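Local coordinates for protein amidohydrolase (Brucella melitensis biovar Abortus, PDB 4F0L) that binds an iron(III) ion in a TIM-barrel amidohydrolase domain and probably acts as a metal-dependent deaminase, at residues T138-N142 against L143-A147. Sequence-based numbering, arbitrary orientation.
Sequences TPYAN and LSEMA
Asn-142 and Glu-145 meet twice where the loop after strand 122-129 turns into helix 145-157, a worked example of how backbone and side chains share one turn leading into a helix. Through the backbone, Glu-145 N donates to Asn-142 O at 2.9 Å, closing a type I beta turn. Through the side chains, Asn-142 ND2 donates to Glu-145 OE1 at 3.1 Å. The oxygen lies close to the amide plane, yet the donor comes from above the carboxylate, the two planes standing nearly perpendicular. Asn-142 turns CG away from its own N (chi1 169°), which brings the amide alongside Glu-145, while OD1 accepts from a water that takes up Ser-144 N. Asn-142 ND2 also hydrogen-bonds to Asp-148 OD2, its stronger partner, so two carboxylates share the amide, and Ser-144 OG hydrogen-bonds to Asp-148 OD1. In Glu-145, CG lies anti to the backbone N (chi1 -178°) and over one face of the Tyr-140 ring, 4.3 Å from the centroid, in a CH-pi contact displaced toward the rim; the bend at chi2 (63°) then sets the course of the carboxylate. At the far end of that ring, Met-146 CE touches Tyr-140 OH at 3.6 Å, and Pro-103 of helix 103-119 packs on both residues. A second water links Tyr-140 N to Leu-143 O, while Pro-139 CB meets Leu-143 CD1 at 4.0 Å. With Glu-145 OE2 in a salt bridge to Arg-149, both carboxylate oxygens are engaged and CG rests on the ring, which together would restrict the side chain; Arg-149 chiefly would be expected to favour its ionised form.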
loop_
_atom_site.group_PDB
_atom_site.type_symbol
_atom_site.label_atom_id
_atom_site.label_comp_id
_atom_site.label_asym_id
_atom_site.label_seq_id
_atom_site.Cartn_x
_atom_site.Cartn_y
_atom_site.Cartn_z
ATOM N N THR B 138 31.532 -13.142 -19.656
ATOM C CA THR B 138 32.007 -14.487 -19.966
ATOM C C THR B 138 31.207 -15.502 -19.146
ATOM O O THR B 138 30.979 -15.299 -17.951
ATOM C CB THR B 138 33.505 -14.662 -19.623
ATOM O OG1 THR B 138 34.250 -13.689 -20.336
ATOM C CG2 THR B 138 34.028 -16.061 -19.998
ATOM N N PRO B 139 30.802 -16.614 -19.777
ATOM C CA PRO B 139 30.093 -17.649 -19.021
ATOM C C PRO B 139 30.919 -18.177 -17.851
ATOM O O PRO B 139 32.160 -18.177 -17.916
ATOM C CB PRO B 139 29.875 -18.766 -20.054
ATOM C CG PRO B 139 29.947 -18.086 -21.386
ATOM C CD PRO B 139 30.904 -16.937 -21.215
ATOM N N TYR B 140 30.243 -18.623 -16.793
ATOM C CA TYR B 140 30.939 -19.279 -15.672
ATOM C C TYR B 140 31.368 -20.666 -16.092
ATOM O O TYR B 140 30.765 -21.243 -16.976
ATOM C CB TYR B 140 30.023 -19.396 -14.466
ATOM C CG TYR B 140 29.727 -18.085 -13.814
ATOM C CD1 TYR B 140 30.673 -17.482 -12.988
ATOM C CD2 TYR B 140 28.517 -17.445 -14.009
ATOM C CE1 TYR B 140 30.408 -16.288 -12.377
ATOM C CE2 TYR B 140 28.254 -16.255 -13.412
ATOM C CZ TYR B 140 29.200 -15.689 -12.600
ATOM O OH TYR B 140 28.931 -14.502 -11.998
ATOM N N ALA B 141 32.403 -21.205 -15.450
ATOM C CA ALA B 141 32.889 -22.540 -15.795
ATOM C C ALA B 141 31.711 -23.524 -15.714
ATOM O O ALA B 141 31.554 -24.400 -16.557
ATOM C CB ALA B 141 34.056 -22.962 -14.896
ATOM N N ASN B 142 30.851 -23.338 -14.721
ATOM C CA ASN B 142 29.567 -24.031 -14.663
ATOM C C ASN B 142 28.528 -23.106 -15.312
ATOM O O ASN B 142 28.171 -22.059 -14.747
ATOM C CB ASN B 142 29.275 -24.321 -13.191
ATOM C CG ASN B 142 27.895 -24.796 -12.954
ATOM O OD1 ASN B 142 27.312 -25.509 -13.781
ATOM N ND2 ASN B 142 27.322 -24.383 -11.811
ATOM N N LEU B 143 28.056 -23.457 -16.507
ATOM C CA LEU B 143 27.246 -22.516 -17.315
ATOM C C LEU B 143 26.034 -21.946 -16.551
ATOM O O LEU B 143 25.720 -20.733 -16.648
ATOM C CB LEU B 143 26.811 -23.168 -18.634
ATOM C CG LEU B 143 25.936 -22.330 -19.580
ATOM C CD1 LEU B 143 26.604 -21.032 -19.990
ATOM C CD2 LEU B 143 25.578 -23.152 -20.807
ATOM N N SER B 144 25.359 -22.807 -15.802
ATOM C CA SER B 144 24.136 -22.440 -15.095
ATOM C C SER B 144 24.384 -21.934 -13.676
ATOM O O SER B 144 23.426 -21.817 -12.889
ATOM C CB SER B 144 23.141 -23.621 -15.087
ATOM O OG SER B 144 23.621 -24.728 -14.320
ATOM N N GLU B 145 25.636 -21.635 -13.345
ATOM C CA GLU B 145 26.001 -21.161 -11.993
ATOM C C GLU B 145 24.925 -20.286 -11.308
ATOM O O GLU B 145 24.521 -20.577 -10.184
ATOM C CB GLU B 145 27.310 -20.381 -12.036
ATOM C CG GLU B 145 27.801 -19.900 -10.680
ATOM C CD GLU B 145 28.122 -21.020 -9.709
ATOM O OE1 GLU B 145 28.637 -22.079 -10.153
ATOM O OE2 GLU B 145 27.844 -20.859 -8.504
ATOM N N MET B 146 24.476 -19.225 -11.968
ATOM C CA MET B 146 23.575 -18.270 -11.319
ATOM C C MET B 146 22.199 -18.871 -11.079
ATOM O O MET B 146 21.593 -18.612 -10.036
ATOM C CB MET B 146 23.466 -16.958 -12.108
ATOM C CG MET B 146 24.679 -16.052 -11.929
ATOM S SD MET B 146 24.766 -15.409 -10.258
ATOM C CE MET B 146 25.705 -13.901 -10.469
ATOM N N ALA B 147 21.731 -19.711 -12.010
ATOM C CA ALA B 147 20.461 -20.454 -11.827
ATOM C C ALA B 147 20.587 -21.465 -10.690
ATOM O O ALA B 147 19.623 -21.669 -9.919
ATOM C CB ALA B 147 19.992 -21.148 -13.124
HETATM O O HOH W 1 27.407 -18.618 -17.217
HETATM O O HOH W 2 25.685 -25.592 -16.027
#